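Local coordinates for ripening-associated protein (PDB 4PIT) that binds mannose-containing glycans as a jacalin-related lectin from banana, at residues S28-V40 / A100-F112. The protein carries 1 engineered substitution. Numbering follows the deposited sequence. Where two conformers were deposited one is given.
Sequences SVKIFSGDVVDGV and AYGPFGNTGGTPF. With MAN (alpha-D-mannopyranose), chain G; MAN (alpha-D-mannopyranose), chain C.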
ATOM      1  N   SER B  28       2.062  -1.793 -21.300  1.00 10.69           N
ATOM      2  CA  SER B  28       0.640  -2.083 -21.195  1.00 10.38           C
ATOM      3  C   SER B  28       0.413  -3.236 -20.234  1.00 11.72           C
ATOM      4  O   SER B  28       1.318  -4.044 -19.965  1.00 11.48           O
ATOM      5  CB  SER B  28      -0.006  -2.367 -22.544  1.00 14.56           C
ATOM      6  OG  SER B  28       0.508  -3.544 -23.131  1.00 18.90           O
ATOM      7  N   VAL B  29      -0.791  -3.245 -19.654  1.00 10.65           N
ATOM      8  CA  VAL B  29      -1.238  -4.284 -18.754  1.00  9.73           C
ATOM      9  C   VAL B  29      -2.580  -4.763 -19.282  1.00 13.25           C
ATOM     10  O   VAL B  29      -3.470  -3.945 -19.466  1.00 14.16           O
ATOM     11  CB  VAL B  29      -1.325  -3.764 -17.290  1.00 14.00           C
ATOM     12  CG1 VAL B  29      -1.952  -4.804 -16.359  1.00 14.90           C
ATOM     13  CG2 VAL B  29       0.065  -3.354 -16.762  1.00 14.91           C
ATOM     14  N   LYS B  30      -2.756  -6.070 -19.452  1.00  9.74           N
ATOM     15  CA  LYS B  30      -4.023  -6.626 -19.909  1.00 10.17           C
ATOM     16  C   LYS B  30      -4.540  -7.461 -18.781  1.00 13.28           C
ATOM     17  O   LYS B  30      -3.889  -8.446 -18.405  1.00 12.96           O
ATOM     18  CB  LYS B  30      -3.802  -7.458 -21.188  1.00 13.21           C
ATOM     19  CG  LYS B  30      -5.076  -7.954 -21.841  1.00 17.13           C
ATOM     20  CD  LYS B  30      -4.764  -8.722 -23.136  1.00 18.21           C
ATOM     21  CE  LYS B  30      -4.375  -7.850 -24.309  1.00 21.84           C
ATOM     22  NZ  LYS B  30      -3.970  -8.697 -25.474  1.00 19.37           N
ATOM     23  N   ILE B  31      -5.669  -7.048 -18.190  1.00  9.30           N
ATOM     24  CA  ILE B  31      -6.250  -7.771 -17.063  1.00  9.06           C
ATOM     25  C   ILE B  31      -7.354  -8.678 -17.590  1.00 12.10           C
ATOM     26  O   ILE B  31      -8.287  -8.183 -18.225  1.00 12.44           O
ATOM     27  CB  ILE B  31      -6.796  -6.769 -16.012  1.00 11.28           C
ATOM     28  CG1 ILE B  31      -5.639  -5.875 -15.437  1.00 13.31           C
ATOM     29  CG2 ILE B  31      -7.554  -7.519 -14.870  1.00 11.27           C
ATOM     30  CD1 ILE B  31      -6.101  -4.580 -14.637  1.00 21.67           C
ATOM     31  N   PHE B  32      -7.286  -9.997 -17.287  1.00 10.00           N
ATOM     32  CA  PHE B  32      -8.313 -10.970 -17.707  1.00  9.82           C
ATOM     33  C   PHE B  32      -9.197 -11.221 -16.540  1.00 11.51           C
ATOM     34  O   PHE B  32      -8.701 -11.567 -15.457  1.00 10.62           O
ATOM     35  CB  PHE B  32      -7.696 -12.285 -18.180  1.00 11.17           C
ATOM     36  CG  PHE B  32      -6.848 -12.120 -19.417  1.00 11.50           C
ATOM     37  CD1 PHE B  32      -5.519 -11.720 -19.316  1.00 13.85           C
ATOM     38  CD2 PHE B  32      -7.357 -12.454 -20.670  1.00 13.99           C
ATOM     39  CE1 PHE B  32      -4.710 -11.633 -20.461  1.00 15.99           C
ATOM     40  CE2 PHE B  32      -6.548 -12.374 -21.817  1.00 17.84           C
ATOM     41  CZ  PHE B  32      -5.242 -11.930 -21.701  1.00 16.30           C
ATOM     42  N   SER B  33     -10.496 -11.005 -16.706  1.00  9.50           N
ATOM     43  CA  SER B  33     -11.379 -11.183 -15.571  1.00  9.42           C
ATOM     44  C   SER B  33     -12.738 -11.685 -15.967  1.00 13.24           C
ATOM     45  O   SER B  33     -13.195 -11.471 -17.100  1.00 13.37           O
ATOM     46  CB  SER B  33     -11.554  -9.858 -14.822  1.00 10.46           C
ATOM     47  OG  SER B  33     -12.208  -8.872 -15.610  1.00 11.17           O
ATOM     48  N   GLY B  34     -13.424 -12.234 -14.987  1.00 11.53           N
ATOM     49  CA  GLY B  34     -14.818 -12.659 -15.148  1.00 11.93           C
ATOM     50  C   GLY B  34     -15.463 -12.441 -13.801  1.00 12.44           C
ATOM     51  O   GLY B  34     -15.566 -11.297 -13.340  1.00 12.86           O
ATOM     52  N   ASP B  35     -15.790 -13.546 -13.102  1.00 11.86           N
ATOM     53  CA  ASP B  35     -16.245 -13.435 -11.710  1.00 11.82           C
ATOM     54  C   ASP B  35     -15.097 -12.842 -10.871  1.00 14.27           C
ATOM     55  O   ASP B  35     -15.322 -12.049  -9.952  1.00 13.05           O
ATOM     56  CB  ASP B  35     -16.581 -14.810 -11.155  1.00 13.00           C
ATOM     57  CG  ASP B  35     -17.861 -15.468 -11.626  1.00 18.43           C
ATOM     58  OD1 ASP B  35     -18.631 -14.813 -12.351  1.00 21.66           O
ATOM     59  OD2 ASP B  35     -18.063 -16.642 -11.290  1.00 18.95           O
ATOM     60  N   VAL B  36     -13.857 -13.271 -11.185  1.00 11.08           N
ATOM     61  CA  VAL B  36     -12.664 -12.810 -10.463  1.00 10.08           C
ATOM     62  C   VAL B  36     -11.599 -12.376 -11.455  1.00 10.97           C
ATOM     63  O   VAL B  36     -11.844 -12.378 -12.667  1.00 10.39           O
ATOM     64  CB  VAL B  36     -12.114 -13.906  -9.501  1.00 11.56           C
ATOM     65  CG1 VAL B  36     -13.143 -14.271  -8.431  1.00 11.02           C
ATOM     66  CG2 VAL B  36     -11.633 -15.152 -10.248  1.00 11.10           C
ATOM     67  N   VAL B  37     -10.404 -12.045 -10.953  1.00  9.43           N
ATOM     68  CA  VAL B  37      -9.290 -11.719 -11.846  1.00  8.37           C
ATOM     69  C   VAL B  37      -8.595 -13.029 -12.156  1.00  9.61           C
ATOM     70  O   VAL B  37      -8.024 -13.670 -11.265  1.00  9.37           O
ATOM     71  CB  VAL B  37      -8.348 -10.678 -11.202  1.00 10.95           C
ATOM     72  CG1 VAL B  37      -7.183 -10.364 -12.149  1.00 10.88           C
ATOM     73  CG2 VAL B  37      -9.106  -9.388 -10.873  1.00 11.23           C
ATOM     74  N   ASP B  38      -8.690 -13.463 -13.427  1.00  8.65           N
ATOM     75  CA  ASP B  38      -8.093 -14.716 -13.859  1.00  8.40           C
ATOM     76  C   ASP B  38      -6.601 -14.604 -14.039  1.00  9.26           C
ATOM     77  O   ASP B  38      -5.883 -15.551 -13.813  1.00  9.92           O
ATOM     78  CB  ASP B  38      -8.719 -15.118 -15.204  1.00  9.05           C
ATOM     79  CG  ASP B  38     -10.177 -15.516 -15.026  1.00 12.26           C
ATOM     80  OD1 ASP B  38     -11.049 -14.599 -14.984  1.00 11.55           O
ATOM     81  OD2 ASP B  38     -10.439 -16.726 -14.844  1.00 13.46           O
ATOM     82  N   GLY B  39      -6.133 -13.467 -14.530  1.00  8.83           N
ATOM     83  CA  GLY B  39      -4.721 -13.367 -14.803  1.00  8.58           C
ATOM     84  C   GLY B  39      -4.399 -12.038 -15.411  1.00 10.77           C
ATOM     85  O   GLY B  39      -5.278 -11.178 -15.566  1.00  9.75           O
ATOM     86  N   VAL B  40      -3.110 -11.813 -15.689  0.50  9.32           N
ATOM     87  CA  VAL B  40      -2.665 -10.531 -16.252  0.50  9.44           C
ATOM     88  C   VAL B  40      -1.518 -10.751 -17.231  0.50 11.76           C
ATOM     89  O   VAL B  40      -0.597 -11.501 -16.904  0.50 10.75           O
ATOM     90  CB  VAL B  40      -2.207  -9.531 -15.141  0.50 12.35           C
ATOM     91  CG1 VAL B  40      -1.856  -8.171 -15.721  0.50 11.23           C
ATOM     92  CG2 VAL B  40      -3.236  -9.360 -14.039  0.50 13.28           C
ATOM     93  N   ALA B 100      -8.517   6.728 -14.343  1.00 16.69           N
ATOM     94  CA  ALA B 100      -8.763   5.499 -13.600  1.00 15.36           C
ATOM     95  C   ALA B 100      -9.194   4.379 -14.553  1.00 17.47           C
ATOM     96  O   ALA B 100      -9.941   4.606 -15.524  1.00 16.53           O
ATOM     97  CB  ALA B 100      -9.827   5.736 -12.550  1.00 16.94           C
ATOM     98  N   TYR B 101      -8.735   3.151 -14.264  1.00 12.91           N
ATOM     99  CA  TYR B 101      -9.077   1.981 -15.059  1.00 12.28           C
ATOM    100  C   TYR B 101      -9.683   0.943 -14.163  1.00 16.04           C
ATOM    101  O   TYR B 101      -9.147   0.657 -13.075  1.00 16.98           O
ATOM    102  CB  TYR B 101      -7.836   1.406 -15.771  1.00 12.54           C
ATOM    103  CG  TYR B 101      -7.198   2.334 -16.790  1.00 14.80           C
ATOM    104  CD1 TYR B 101      -6.283   3.303 -16.398  1.00 16.45           C
ATOM    105  CD2 TYR B 101      -7.489   2.216 -18.152  1.00 17.61           C
ATOM    106  CE1 TYR B 101      -5.683   4.151 -17.321  1.00 19.52           C
ATOM    107  CE2 TYR B 101      -6.876   3.053 -19.091  1.00 16.82           C
ATOM    108  CZ  TYR B 101      -5.968   4.014 -18.665  1.00 24.17           C
ATOM    109  OH  TYR B 101      -5.335   4.873 -19.538  1.00 26.91           O
ATOM    110  N   GLY B 102     -10.793   0.365 -14.615  1.00 13.05           N
ATOM    111  CA  GLY B 102     -11.462  -0.647 -13.830  1.00 14.10           C
ATOM    112  C   GLY B 102     -12.192  -0.082 -12.629  1.00 19.45           C
ATOM    113  O   GLY B 102     -12.669   1.060 -12.657  1.00 20.59           O
ATOM    114  N   PRO B 103     -12.275  -0.855 -11.544  1.00 16.05           N
ATOM    115  CA  PRO B 103     -11.713  -2.203 -11.363  1.00 15.27           C
ATOM    116  C   PRO B 103     -12.407  -3.240 -12.232  1.00 16.70           C
ATOM    117  O   PRO B 103     -13.562  -3.066 -12.654  1.00 18.40           O
ATOM    118  CB  PRO B 103     -11.951  -2.472  -9.868  1.00 18.18           C
ATOM    119  CG  PRO B 103     -13.173  -1.655  -9.538  1.00 23.19           C
ATOM    120  CD  PRO B 103     -12.953  -0.393 -10.313  1.00 18.96           C
ATOM    121  N   PHE B 104     -11.685  -4.321 -12.508  1.00 12.47           N
ATOM    122  CA  PHE B 104     -12.161  -5.451 -13.302  1.00 11.36           C
ATOM    123  C   PHE B 104     -12.309  -6.630 -12.391  1.00 13.33           C
ATOM    124  O   PHE B 104     -11.460  -6.866 -11.522  1.00 12.33           O
ATOM    125  CB  PHE B 104     -11.157  -5.733 -14.432  1.00 11.89           C
ATOM    126  CG  PHE B 104     -10.874  -4.506 -15.250  1.00 12.44           C
ATOM    127  CD1 PHE B 104     -11.862  -3.951 -16.062  1.00 14.99           C
ATOM    128  CD2 PHE B 104      -9.648  -3.858 -15.152  1.00 14.24           C
ATOM    129  CE1 PHE B 104     -11.617  -2.765 -16.777  1.00 16.44           C
ATOM    130  CE2 PHE B 104      -9.386  -2.702 -15.904  1.00 16.55           C
ATOM    131  CZ  PHE B 104     -10.361  -2.187 -16.734  1.00 15.26           C
ATOM    132  N   GLY B 105     -13.383  -7.386 -12.584  1.00 12.58           N
ATOM    133  CA  GLY B 105     -13.721  -8.507 -11.717  1.00 11.88           C
ATOM    134  C   GLY B 105     -15.032  -8.205 -11.012  1.00 16.41           C
ATOM    135  O   GLY B 105     -15.390  -7.034 -10.862  1.00 15.93           O
ATOM    136  N   ASN B 106     -15.736  -9.240 -10.545  1.00 13.67           N
ATOM    137  CA  ASN B 106     -17.079  -9.057  -9.990  1.00 14.91           C
ATOM    138  C   ASN B 106     -17.287  -9.656  -8.608  1.00 18.12           C
ATOM    139  O   ASN B 106     -18.446  -9.751  -8.161  1.00 20.01           O
ATOM    140  CB  ASN B 106     -18.092  -9.690 -10.966  1.00 16.04           C
ATOM    141  CG  ASN B 106     -18.223  -8.952 -12.281  1.00 28.85           C
ATOM    142  OD1 ASN B 106     -18.257  -9.548 -13.360  1.00 29.12           O
ATOM    143  ND2 ASN B 106     -18.296  -7.639 -12.227  1.00 22.53           N
ATOM    144  N   THR B 107     -16.213  -9.996  -7.882  1.00 14.30           N
ATOM    145  CA  THR B 107     -16.366 -10.605  -6.574  1.00 14.73           C
ATOM    146  C   THR B 107     -15.698  -9.744  -5.510  1.00 17.40           C
ATOM    147  O   THR B 107     -14.495  -9.483  -5.558  1.00 16.99           O
ATOM    148  CB  THR B 107     -15.824 -12.042  -6.565  1.00 19.38           C
ATOM    149  OG1 THR B 107     -16.423 -12.800  -7.625  1.00 18.38           O
ATOM    150  CG2 THR B 107     -16.088 -12.758  -5.223  1.00 15.25           C
ATOM    151  N   GLY B 108     -16.501  -9.321  -4.545  1.00 17.13           N
ATOM    152  CA  GLY B 108     -16.018  -8.520  -3.443  1.00 17.10           C
ATOM    153  C   GLY B 108     -15.468  -9.396  -2.346  1.00 20.45           C
ATOM    154  O   GLY B 108     -15.665 -10.621  -2.336  1.00 20.23           O
ATOM    155  N   GLY B 109     -14.796  -8.768  -1.402  1.00 17.68           N
ATOM    156  CA  GLY B 109     -14.260  -9.464  -0.252  1.00 17.12           C
ATOM    157  C   GLY B 109     -13.647  -8.481   0.719  1.00 22.38           C
ATOM    158  O   GLY B 109     -14.368  -7.748   1.412  1.00 25.86           O
ATOM    159  N   THR B 110     -12.321  -8.476   0.782  1.00 14.87           N
ATOM    160  CA  THR B 110     -11.602  -7.549   1.654  1.00 13.59           C
ATOM    161  C   THR B 110     -10.967  -6.511   0.767  1.00 15.68           C
ATOM    162  O   THR B 110     -10.075  -6.873  -0.009  1.00 14.89           O
ATOM    163  CB  THR B 110     -10.547  -8.282   2.494  1.00 16.58           C
ATOM    164  OG1 THR B 110     -11.178  -9.337   3.236  1.00 17.17           O
ATOM    165  CG2 THR B 110      -9.823  -7.340   3.470  1.00 18.26           C
ATOM    166  N   PRO B 111     -11.381  -5.237   0.813  1.00 11.22           N
ATOM    167  CA  PRO B 111     -10.740  -4.264  -0.064  1.00 11.18           C
ATOM    168  C   PRO B 111      -9.287  -3.975   0.276  1.00 13.65           C
ATOM    169  O   PRO B 111      -8.864  -4.073   1.417  1.00 13.43           O
ATOM    170  CB  PRO B 111     -11.552  -2.983   0.139  1.00 14.39           C
ATOM    171  CG  PRO B 111     -12.296  -3.165   1.378  1.00 18.22           C
ATOM    172  CD  PRO B 111     -12.469  -4.640   1.623  1.00 12.66           C
ATOM    173  N   PHE B 112      -8.533  -3.559  -0.738  1.00 10.51           N
ATOM    174  CA  PHE B 112      -7.197  -3.030  -0.547  1.00 10.64           C
ATOM    175  C   PHE B 112      -7.050  -1.834  -1.460  1.00 11.89           C
ATOM    176  O   PHE B 112      -7.728  -1.742  -2.498  1.00 10.69           O
ATOM    177  CB  PHE B 112      -6.088  -4.060  -0.790  1.00 13.37           C
ATOM    178  CG  PHE B 112      -5.893  -4.451  -2.233  1.00 13.44           C
ATOM    179  CD1 PHE B 112      -6.626  -5.489  -2.791  1.00 14.56           C
ATOM    180  CD2 PHE B 112      -4.941  -3.810  -3.022  1.00 14.72           C
ATOM    181  CE1 PHE B 112      -6.459  -5.842  -4.143  1.00 15.55           C
ATOM    182  CE2 PHE B 112      -4.764  -4.169  -4.368  1.00 16.04           C
ATOM    183  CZ  PHE B 112      -5.495  -5.198  -4.909  1.00 15.03           C
TER
HETATM  184  C1  MAN G   2     -16.600 -16.612 -15.348  1.00 21.13           C
HETATM  185  C2  MAN G   2     -16.023 -16.549 -16.758  1.00 19.12           C
HETATM  186  C3  MAN G   2     -14.707 -17.325 -16.845  1.00 17.74           C
HETATM  187  C4  MAN G   2     -13.725 -16.900 -15.753  1.00 14.99           C
HETATM  188  C5  MAN G   2     -14.381 -16.984 -14.374  1.00 13.08           C
HETATM  189  C6  MAN G   2     -13.508 -16.428 -13.263  1.00 12.59           C
HETATM  190  O2  MAN G   2     -15.845 -15.185 -17.107  1.00 20.87           O
HETATM  191  O3  MAN G   2     -14.097 -17.159 -18.119  1.00 19.32           O
HETATM  192  O4  MAN G   2     -12.613 -17.779 -15.797  1.00 15.12           O
HETATM  193  O5  MAN G   2     -15.604 -16.226 -14.375  1.00 15.04           O
HETATM  194  O6  MAN G   2     -13.196 -15.043 -13.464  1.00 12.01           O
HETATM  195  C1  MAN C   1     -17.560 -19.285 -13.242  1.00 37.99           C
HETATM  196  C2  MAN C   1     -18.033 -18.090 -14.077  1.00 33.64           C
HETATM  197  C3  MAN C   1     -19.448 -18.321 -14.606  1.00 40.99           C
HETATM  198  C4  MAN C   1     -19.544 -19.657 -15.336  1.00 44.76           C
HETATM  199  C5  MAN C   1     -19.064 -20.764 -14.401  1.00 44.47           C
HETATM  200  C6  MAN C   1     -19.085 -22.147 -15.006  1.00 46.05           C
HETATM  201  O1  MAN C   1     -18.251 -19.321 -12.027  1.00 39.55           O
HETATM  202  O2  MAN C   1     -17.115 -17.923 -15.150  1.00 22.53           O
HETATM  203  O3  MAN C   1     -19.855 -17.253 -15.454  1.00 43.46           O
HETATM  204  O4  MAN C   1     -20.885 -19.896 -15.755  1.00 48.28           O
HETATM  205  O5  MAN C   1     -17.712 -20.498 -13.989  1.00 40.48           O
HETATM  206  O6  MAN C   1     -19.067 -23.135 -13.985  1.00 46.57           O
HETATM  207  O   HOH W   1     -18.822 -12.460 -13.890  1.00 27.89           O
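Asp-35 O is gripped by two donors arriving from opposite faces of its carbonyl plane: Thr-107 OG1 at 2.7 Å and Asn-106 N at 2.9 Å. Thr-107 CG2 lies anti to the backbone N, which leaves OG1 beside that N (chi1 -53°) and pointed at the carbonyl, while Val-36 CG1 runs alongside it. The bonds pin the 34-36 turn, whose other side reads the sugar: Asp-35 N points almost straight at O5 of mannose G (179°), Val-36 N donates to O6, and Asp-38 takes O4 and O6 on its two carboxylate oxygens. Asp-35 OD2 accepts from O1 of mannose C and also pairs with Tyr-83 OH. Packing is close further in, where Ile-31 CD1 meets the edge of the Phe-104 ring, 3.7 Å from CD2, and Val-37 CG2 rests on Phe-104 O at 3.5 Å. The outer side is looser: exposed Asn-106 is joined to Asp-35 through a water that donates to Asn-106 OD1 and Asp-35 OD1. In this jacalin-type β-prism the contact joins two antiparallel sheets, the 25-33/37-46 hairpin facing edge strand 100-104 and the loop after it, with His-63 of strand 61-66 stacked on Phe-104 and Phe-94 of strand 86-96 against Ile-31.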